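Local coordinates for fimbrium subunit Fim1C (PDB 4QB7), which probably forms part of the fimbrium tip in Bacteroides vulgatus, fimbriae being surface filaments that mediate cell adhesion and biofilm formation, at residues K286-D292 with T306-V312; T191-P197 with S226-S232; L34-F40 with W71-W76. One frame throughout, in Å; residues are numbered along the deposited sequence.

Interaction 1: K286-D292 with T306-V312. With SO4 (sulfate ion), chain J; SO4 (sulfate ion), chain K.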
# COMPACT_ATOMS: atom_id res chain seq x y z
N LYS A 286 12.85 10.38 5.61
CA LYS A 286 13.98 10.75 4.74
C LYS A 286 14.42 9.58 3.88
O LYS A 286 14.17 8.44 4.23
CB LYS A 286 15.19 11.20 5.59
CG LYS A 286 15.01 12.46 6.38
CD LYS A 286 16.24 12.71 7.21
CE LYS A 286 15.94 13.20 8.60
NZ LYS A 286 15.57 14.63 8.59
N LEU A 287 15.16 9.88 2.81
CA LEU A 287 15.81 8.89 1.95
C LEU A 287 17.33 9.02 2.12
O LEU A 287 17.81 10.12 2.37
CB LEU A 287 15.43 9.09 0.46
CG LEU A 287 13.97 8.94 0.04
CD1 LEU A 287 13.83 9.30 -1.43
CD2 LEU A 287 13.45 7.54 0.27
N LYS A 288 18.08 7.92 1.99
CA LYS A 288 19.54 7.87 2.00
C LYS A 288 19.92 7.32 0.63
O LYS A 288 19.55 6.19 0.31
CB LYS A 288 20.10 7.03 3.16
CG LYS A 288 19.79 7.54 4.58
CD LYS A 288 20.40 8.91 4.86
CE LYS A 288 20.35 9.26 6.32
NZ LYS A 288 21.48 8.65 7.05
N ILE A 289 20.53 8.15 -0.23
CA ILE A 289 20.83 7.74 -1.60
C ILE A 289 22.33 7.63 -1.83
O ILE A 289 23.14 8.36 -1.21
CB ILE A 289 20.14 8.71 -2.61
CG1 ILE A 289 20.08 8.09 -4.03
CG2 ILE A 289 20.75 10.11 -2.57
CD1 ILE A 289 19.18 8.81 -5.04
N ASN A 290 22.71 6.68 -2.73
CA ASN A 290 24.08 6.40 -3.17
C ASN A 290 24.14 6.55 -4.68
O ASN A 290 23.29 6.01 -5.37
CB ASN A 290 24.50 4.98 -2.78
CG ASN A 290 24.60 4.70 -1.32
OD1 ASN A 290 24.21 5.49 -0.46
ND2 ASN A 290 25.17 3.55 -0.99
N TYR A 291 25.08 7.31 -5.19
CA TYR A 291 25.17 7.53 -6.64
C TYR A 291 26.61 7.83 -7.04
O TYR A 291 27.41 8.29 -6.22
CB TYR A 291 24.20 8.62 -7.15
CG TYR A 291 24.36 9.98 -6.50
CD1 TYR A 291 23.80 10.25 -5.26
CD2 TYR A 291 25.04 11.01 -7.15
CE1 TYR A 291 23.93 11.51 -4.67
CE2 TYR A 291 25.19 12.26 -6.56
CZ TYR A 291 24.63 12.51 -5.32
OH TYR A 291 24.74 13.74 -4.72
N ASP A 292 26.93 7.52 -8.31
CA ASP A 292 28.24 7.70 -8.93
C ASP A 292 28.14 8.64 -10.10
O ASP A 292 27.23 8.49 -10.92
CB ASP A 292 28.76 6.33 -9.41
CG ASP A 292 28.98 5.32 -8.29
OD1 ASP A 292 29.26 5.74 -7.15
OD2 ASP A 292 28.92 4.09 -8.58
N THR A 306 32.04 9.01 -6.21
CA THR A 306 31.07 8.21 -5.46
C THR A 306 30.56 8.96 -4.23
O THR A 306 31.34 9.32 -3.36
CB THR A 306 31.72 6.85 -5.07
OG1 THR A 306 31.99 6.04 -6.22
CG2 THR A 306 30.89 6.08 -4.05
N ILE A 307 29.23 9.18 -4.15
CA ILE A 307 28.54 9.79 -3.01
C ILE A 307 27.62 8.73 -2.44
O ILE A 307 26.79 8.24 -3.19
CB ILE A 307 27.78 11.12 -3.34
CG1 ILE A 307 28.73 12.26 -3.78
CG2 ILE A 307 26.94 11.58 -2.17
CD1 ILE A 307 28.69 12.48 -5.22
N THR A 308 27.80 8.35 -1.15
CA THR A 308 26.95 7.37 -0.48
C THR A 308 26.37 7.95 0.81
O THR A 308 26.96 8.84 1.39
CB THR A 308 27.66 6.02 -0.19
OG1 THR A 308 28.60 6.14 0.88
CG2 THR A 308 28.25 5.39 -1.43
N ASN A 309 25.21 7.41 1.26
CA ASN A 309 24.51 7.76 2.50
C ASN A 309 24.14 9.26 2.52
O ASN A 309 24.10 9.87 3.59
CB ASN A 309 25.32 7.34 3.76
CG ASN A 309 24.51 7.12 5.03
OD1 ASN A 309 23.40 6.54 5.02
ND2 ASN A 309 25.08 7.52 6.18
N LYS A 310 23.83 9.83 1.34
CA LYS A 310 23.41 11.22 1.18
C LYS A 310 21.91 11.33 1.57
O LYS A 310 21.04 10.68 1.01
CB LYS A 310 23.68 11.72 -0.26
CG LYS A 310 23.02 13.02 -0.69
CD LYS A 310 23.44 14.24 0.13
CE LYS A 310 23.41 15.52 -0.67
NZ LYS A 310 24.47 15.53 -1.73
N GLU A 311 21.66 12.14 2.58
CA GLU A 311 20.35 12.40 3.16
C GLU A 311 19.52 13.29 2.26
O GLU A 311 20.01 14.31 1.74
CB GLU A 311 20.54 13.05 4.52
CG GLU A 311 19.32 12.99 5.39
CD GLU A 311 19.51 13.71 6.71
OE1 GLU A 311 19.25 14.93 6.76
OE2 GLU A 311 19.88 13.03 7.70
N VAL A 312 18.27 12.89 2.05
CA VAL A 312 17.28 13.59 1.25
C VAL A 312 15.99 13.61 2.08
O VAL A 312 15.43 12.55 2.32
CB VAL A 312 17.09 12.92 -0.14
CG1 VAL A 312 15.96 13.56 -0.92
CG2 VAL A 312 18.36 12.94 -0.95
S SO4 J . 26.35 16.68 -6.30
O1 SO4 J . 26.39 16.95 -7.74
O2 SO4 J . 27.48 17.38 -5.67
O3 SO4 J . 25.07 17.11 -5.73
O4 SO4 J . 26.50 15.25 -6.06
S SO4 K . 26.35 1.22 -3.31
O1 SO4 K . 26.94 1.97 -4.37
O2 SO4 K . 27.20 1.39 -2.15
O3 SO4 K . 25.07 1.79 -3.05
O4 SO4 K . 26.23 -0.21 -3.70
O HOH W 1 23.91 8.88 9.03
O HOH W 2 23.49 11.24 6.66

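Interaction 2: T191-P197 with S226-S232. With SO4 (sulfate ion), chain K.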
# COMPACT_ATOMS: atom_id res chain seq x y z
N THR A 191 23.05 3.63 -7.21
CA THR A 191 23.48 2.29 -6.82
C THR A 191 22.84 1.80 -5.51
O THR A 191 22.91 0.62 -5.18
CB THR A 191 25.01 2.29 -6.67
OG1 THR A 191 25.36 3.30 -5.72
CG2 THR A 191 25.74 2.61 -7.98
N GLY A 192 22.25 2.71 -4.75
CA GLY A 192 21.66 2.36 -3.47
C GLY A 192 20.63 3.36 -3.00
O GLY A 192 20.66 4.52 -3.40
N LEU A 193 19.71 2.89 -2.15
CA LEU A 193 18.63 3.70 -1.59
C LEU A 193 18.14 3.05 -0.31
O LEU A 193 17.91 1.84 -0.27
CB LEU A 193 17.47 3.88 -2.59
CG LEU A 193 16.39 4.89 -2.19
CD1 LEU A 193 16.83 6.31 -2.44
CD2 LEU A 193 15.15 4.65 -2.94
N LYS A 194 18.01 3.86 0.75
CA LYS A 194 17.48 3.46 2.05
C LYS A 194 16.38 4.43 2.45
O LYS A 194 16.44 5.61 2.08
CB LYS A 194 18.58 3.46 3.13
CG LYS A 194 19.59 2.34 3.05
CD LYS A 194 20.62 2.52 4.12
CE LYS A 194 21.69 1.46 4.11
NZ LYS A 194 21.95 0.95 5.49
N LEU A 195 15.37 3.94 3.20
CA LEU A 195 14.36 4.81 3.79
C LEU A 195 14.71 4.99 5.26
O LEU A 195 14.94 4.01 5.97
CB LEU A 195 12.92 4.26 3.62
CG LEU A 195 11.83 5.01 4.39
CD1 LEU A 195 11.47 6.35 3.71
CD2 LEU A 195 10.62 4.14 4.61
N ASP A 196 14.84 6.25 5.70
CA ASP A 196 15.11 6.60 7.10
C ASP A 196 13.76 6.96 7.76
O ASP A 196 13.22 8.04 7.51
CB ASP A 196 16.12 7.76 7.19
CG ASP A 196 16.59 8.11 8.59
OD1 ASP A 196 16.08 7.50 9.57
OD2 ASP A 196 17.47 8.98 8.72
N PRO A 197 13.15 6.02 8.52
CA PRO A 197 11.80 6.27 9.06
C PRO A 197 11.74 7.06 10.37
O PRO A 197 10.68 7.21 10.96
CB PRO A 197 11.28 4.85 9.29
CG PRO A 197 12.48 4.08 9.66
CD PRO A 197 13.61 4.66 8.86
N SER A 226 12.11 1.78 13.19
CA SER A 226 12.95 2.73 13.93
C SER A 226 14.40 2.67 13.49
O SER A 226 15.27 3.30 14.10
CB SER A 226 12.84 2.47 15.43
OG SER A 226 13.29 1.17 15.78
N THR A 227 14.66 1.92 12.42
CA THR A 227 16.00 1.75 11.84
C THR A 227 15.91 1.98 10.35
O THR A 227 14.83 1.81 9.78
CB THR A 227 16.55 0.35 12.16
OG1 THR A 227 15.64 -0.65 11.65
CG2 THR A 227 16.81 0.13 13.65
N GLU A 228 17.04 2.32 9.69
CA GLU A 228 17.09 2.52 8.24
C GLU A 228 16.68 1.25 7.51
O GLU A 228 17.03 0.14 7.94
CB GLU A 228 18.46 2.98 7.79
CG GLU A 228 18.69 4.43 8.15
CD GLU A 228 20.01 5.02 7.72
OE1 GLU A 228 20.90 4.26 7.29
OE2 GLU A 228 20.16 6.26 7.85
N GLN A 229 15.85 1.40 6.49
CA GLN A 229 15.32 0.27 5.73
C GLN A 229 15.96 0.28 4.39
O GLN A 229 15.77 1.24 3.65
CB GLN A 229 13.78 0.35 5.63
CG GLN A 229 13.05 0.35 6.99
CD GLN A 229 13.26 -0.92 7.79
OE1 GLN A 229 13.13 -2.05 7.28
NE2 GLN A 229 13.61 -0.77 9.06
N ASP A 230 16.76 -0.77 4.08
CA ASP A 230 17.49 -0.85 2.81
C ASP A 230 16.59 -1.30 1.68
O ASP A 230 16.03 -2.40 1.70
CB ASP A 230 18.71 -1.78 2.91
CG ASP A 230 19.77 -1.52 1.84
OD1 ASP A 230 19.54 -0.66 0.95
OD2 ASP A 230 20.85 -2.16 1.91
N LEU A 231 16.49 -0.42 0.65
CA LEU A 231 15.69 -0.61 -0.55
C LEU A 231 16.55 -0.90 -1.78
O LEU A 231 16.02 -1.00 -2.88
CB LEU A 231 14.84 0.66 -0.83
CG LEU A 231 13.87 1.15 0.23
CD1 LEU A 231 13.29 2.45 -0.20
CD2 LEU A 231 12.74 0.17 0.44
N SER A 232 17.88 -1.01 -1.62
CA SER A 232 18.83 -1.19 -2.73
C SER A 232 18.52 -2.38 -3.63
O SER A 232 18.64 -2.25 -4.85
CB SER A 232 20.26 -1.30 -2.22
OG SER A 232 20.60 -0.13 -1.50
S SO4 K . 26.35 1.22 -3.31
O1 SO4 K . 26.94 1.97 -4.37
O2 SO4 K . 27.20 1.39 -2.15
O3 SO4 K . 25.07 1.79 -3.05
O4 SO4 K . 26.23 -0.21 -3.70
O HOH W 3 21.93 1.90 8.27

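Interaction 3: L34-F40 with W71-W76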
# COMPACT_ATOMS: atom_id res chain seq x y z
N LEU A 34 -7.93 -9.79 -7.13
CA LEU A 34 -8.70 -10.64 -6.23
C LEU A 34 -9.13 -11.92 -6.93
O LEU A 34 -9.11 -12.98 -6.31
CB LEU A 34 -9.94 -9.92 -5.66
CG LEU A 34 -9.76 -8.51 -5.10
CD1 LEU A 34 -11.03 -8.03 -4.52
CD2 LEU A 34 -8.72 -8.48 -4.05
N LYS A 35 -9.51 -11.83 -8.21
CA LYS A 35 -9.92 -13.01 -8.97
C LYS A 35 -8.76 -14.01 -9.13
O LYS A 35 -8.95 -15.20 -8.96
CB LYS A 35 -10.49 -12.62 -10.34
CG LYS A 35 -11.86 -11.98 -10.30
CD LYS A 35 -12.27 -11.44 -11.63
CE LYS A 35 -13.61 -10.77 -11.58
NZ LYS A 35 -13.86 -9.93 -12.78
N ALA A 36 -7.56 -13.50 -9.46
CA ALA A 36 -6.36 -14.30 -9.72
C ALA A 36 -5.79 -14.92 -8.45
O ALA A 36 -5.41 -16.10 -8.48
CB ALA A 36 -5.29 -13.44 -10.39
N ASN A 37 -5.74 -14.14 -7.33
CA ASN A 37 -5.19 -14.57 -6.05
C ASN A 37 -6.21 -15.27 -5.11
O ASN A 37 -6.89 -16.23 -5.52
CB ASN A 37 -4.53 -13.41 -5.34
CG ASN A 37 -3.39 -12.80 -6.13
OD1 ASN A 37 -2.93 -13.33 -7.17
ND2 ASN A 37 -2.92 -11.65 -5.66
N ALA A 38 -6.27 -14.81 -3.85
CA ALA A 38 -7.01 -15.43 -2.76
C ALA A 38 -8.49 -15.00 -2.58
O ALA A 38 -9.16 -15.47 -1.67
CB ALA A 38 -6.25 -15.15 -1.47
N GLY A 39 -8.99 -14.10 -3.42
CA GLY A 39 -10.33 -13.56 -3.26
C GLY A 39 -10.36 -12.63 -2.07
O GLY A 39 -9.35 -12.04 -1.71
N PHE A 40 -11.50 -12.52 -1.41
CA PHE A 40 -11.64 -11.63 -0.26
C PHE A 40 -12.43 -12.29 0.87
O PHE A 40 -12.96 -13.39 0.68
CB PHE A 40 -12.30 -10.29 -0.70
CG PHE A 40 -13.69 -10.39 -1.30
CD1 PHE A 40 -13.87 -10.67 -2.66
CD2 PHE A 40 -14.82 -10.12 -0.53
CE1 PHE A 40 -15.14 -10.73 -3.22
CE2 PHE A 40 -16.10 -10.18 -1.10
CZ PHE A 40 -16.25 -10.47 -2.44
N TRP A 71 -13.65 -16.26 -6.91
CA TRP A 71 -14.14 -16.21 -8.27
C TRP A 71 -14.00 -17.58 -8.96
O TRP A 71 -12.92 -18.16 -8.97
CB TRP A 71 -13.34 -15.14 -9.01
CG TRP A 71 -13.74 -14.94 -10.44
CD1 TRP A 71 -13.08 -15.40 -11.54
CD2 TRP A 71 -14.84 -14.16 -10.92
NE1 TRP A 71 -13.70 -14.94 -12.68
CE2 TRP A 71 -14.80 -14.19 -12.33
CE3 TRP A 71 -15.87 -13.43 -10.29
CZ2 TRP A 71 -15.71 -13.49 -13.12
CZ3 TRP A 71 -16.78 -12.74 -11.08
CH2 TRP A 71 -16.69 -12.76 -12.47
N THR A 72 -15.12 -18.11 -9.50
CA THR A 72 -15.16 -19.39 -10.21
C THR A 72 -15.75 -19.17 -11.63
O THR A 72 -16.97 -19.17 -11.83
CB THR A 72 -15.89 -20.46 -9.39
OG1 THR A 72 -15.15 -20.68 -8.19
CG2 THR A 72 -15.99 -21.80 -10.12
N SER A 73 -14.82 -18.97 -12.62
CA SER A 73 -15.01 -18.79 -14.07
C SER A 73 -15.71 -17.46 -14.47
O SER A 73 -15.16 -16.69 -15.28
CB SER A 73 -15.79 -19.97 -14.67
OG SER A 73 -15.16 -21.23 -14.46
N ASP A 74 -16.94 -17.22 -13.93
CA ASP A 74 -17.73 -16.05 -14.29
C ASP A 74 -18.52 -15.43 -13.11
O ASP A 74 -19.17 -14.41 -13.32
CB ASP A 74 -18.70 -16.41 -15.44
CG ASP A 74 -19.55 -17.64 -15.21
OD1 ASP A 74 -19.62 -18.12 -14.05
OD2 ASP A 74 -20.19 -18.11 -16.17
N SER A 75 -18.43 -15.98 -11.88
CA SER A 75 -19.15 -15.38 -10.74
C SER A 75 -18.37 -15.47 -9.42
O SER A 75 -17.45 -16.27 -9.31
CB SER A 75 -20.51 -16.03 -10.57
OG SER A 75 -20.34 -17.35 -10.08
N TRP A 76 -18.75 -14.64 -8.43
CA TRP A 76 -18.20 -14.67 -7.06
C TRP A 76 -19.06 -15.58 -6.21
O TRP A 76 -20.29 -15.49 -6.27
CB TRP A 76 -18.14 -13.28 -6.42
CG TRP A 76 -17.17 -12.34 -7.02
CD1 TRP A 76 -17.43 -11.35 -7.93
CD2 TRP A 76 -15.77 -12.25 -6.72
NE1 TRP A 76 -16.27 -10.67 -8.23
CE2 TRP A 76 -15.23 -11.24 -7.54
CE3 TRP A 76 -14.91 -12.99 -5.88
CZ2 TRP A 76 -13.87 -10.90 -7.50
CZ3 TRP A 76 -13.56 -12.66 -5.86
CH2 TRP A 76 -13.06 -11.63 -6.66
O HOH W 4 -10.74 -15.60 -6.14

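Interaction 1: K286-D292 with T306-V312
Lys286 lays its CD against the carboxylate of Glu311 (CD to CD 3.5 Å), but the charges do not pair: its NZ is hydrogen-bonded to Gly283 O. Leu287 exchanges two backbone hydrogen bonds with Val312, and their side chains share the face that carries Ile289, Lys310, Tyr291 and Ile307. Lys288 emerges on the other face beside Glu311, both chains pointing the same way. Its bent end reaches Asn309 OD1 only weakly (NZ to OD1 3.5 Å), the stronger partner being Glu228. Ile289 forms backbone bonds in both directions with Lys310 and sets its CG2 4.0 Å from Val312 CG2. At Asn290 the side chain serves the bulge: OD1 takes Asn309 N at 2.8 Å along a nearly straight N-H line, from above the amide plane, while ND2 donates to a sulfate ion. Tyr291, its ring brought back over the chain by chi1 of 58°, receives Ile307 CB on one face, 4.2 Å from the centroid, and its OH donates to O4 of a second sulfate ion, 2.7 Å away and in the ring plane. Asp292 OD1 accepts from Thr306 OG1 at 2.9 Å, above the carboxylate plane, and OD2 from Tyr245. The extra residue opposite Ile289, where Asn309 adopts left-handed backbone angles, makes this a G1 beta bulge within an antiparallel beta hairpin.

Interaction 2: T191-P197 with S226-S232
Lys194 and Glu228 meet at about a right angle: the lysine runs straight as far as CE and bends only at its last torsion, and its CD passes 3.6 Å from Glu228 OE1. The salt bridge between Lys194 NZ and that oxygen is long, at 3.9 Å, and a water that accepts from NZ and donates to OE1 closes the gap. Glu228 has a stronger partner in Lys288, which takes OE2. Lys288 probably also eases the like-charge approach of Asp196, whose OD2 lies 3.9 Å from Glu228 OE2, the two carboxylate planes standing 74° apart. On the same face as Lys194, Asp230 turns its carboxylate forward, onto Ser232 two residues on. With CG opposite the backbone N (chi1 -158°), OD1 collects the backbone N of Ser232, from above the carboxylate plane, and Ser232 OG, on the syn lone pair at 2.7 Å. The backbone bond makes an Asx turn; the hydroxyl bond orients OG, which accepts from Leu193 N at 3.2 Å and carries the pairing past the backbone bond from Leu231 N to Leu193 O. Leu195 and Gln229 form the hydrogen-bonded pair of the short antiparallel ladder. Leu231 CD1 lies against Leu193 CD2 (4.0 Å) as the two leucines slant across each other. Beyond the strand end, the Pro197 ring sits on Thr227 O, its CD 3.2 Å away. Strand 229-230 lines one side of strand 186-196, whose other side pairs with strand 286-296, while Leu195 and Leu231 reach Phe270 and Leu268 of strand 259-270 and Trp134 packs on Gln229 and Leu231.

Interaction 3: L34-F40 with W71-W76
Trp76 and Lys35 touch where Trp76 CZ2 meets Lys35 CG obliquely at 3.6 Å, the two side chains running at about a right angle. Together with Trp71 they bury most of the surface in this contact. Lys35 is the long member: extended beyond CG, it leaves helix 30-36 and stretches over one face of the Trp71 indole. CG rests on Trp71 CG, and farther out CE stands almost exactly above the middle of the six-membered ring, 3.5 Å from the centroid. The methylene therefore makes the CH-pi contact, while the charged NZ lies over the same face, 4.2 Å from that centroid and 18° off the normal, a cation-pi interaction. Trp71 is offered to the lysine by its first torsion, chi1 -179°, which swings the indole opposite its own backbone N. The opposite face of that ring is backed by the chain of the turn, at Asp74 C and Ser75 N, so the indole is held between lysine and backbone. Trp76 is sandwiched in another way. Trp71 CE3 approaches one of its faces, and Phe40 presents its edge to the other in a T-shaped pair, with centroids 5.1 Å apart and planes at 62°. Phe40 CE1 comes 3.5 Å from Trp76 CE3, and Leu34 CB abuts the indole edge at CH2, 3.7 Å away. A water donates to Leu34 O and accepts from Trp71 N, linking the two backbones. The contact thus seats the end of helix 30-36 and the start of strand 40-47 on the hairpin of strands 64-72 and 75-77; Trp76 also packs on Leu16 and Val18 of strand 15-18, and Phe40 makes edge-to-face pairs with Phe162 and Phe164 of strand 159-178.

How the interactions relate
From the N terminus the three contacts close in series, none nesting within or crossing another. Interaction 3 comes first, closing a 30-residue loop onto the mixed sheet. Interaction 2 follows with a 28-residue loop returning to strand 186-196, and interaction 1 closes the 13-residue span of a local hairpin. Interactions 1 and 2, centred about 10 Å apart, belong to one antiparallel sheet: strands 286-296 and 186-196 are neighbours joined by backbone bonds, and one sulfate ion touches both contacts. Interaction 3 lies across the chain's centre, about 43 and 36 Å from interactions 1 and 2 between centres, and ties helix 30-36 and the start of strand 40-47 to strands 64-72 and 75-77.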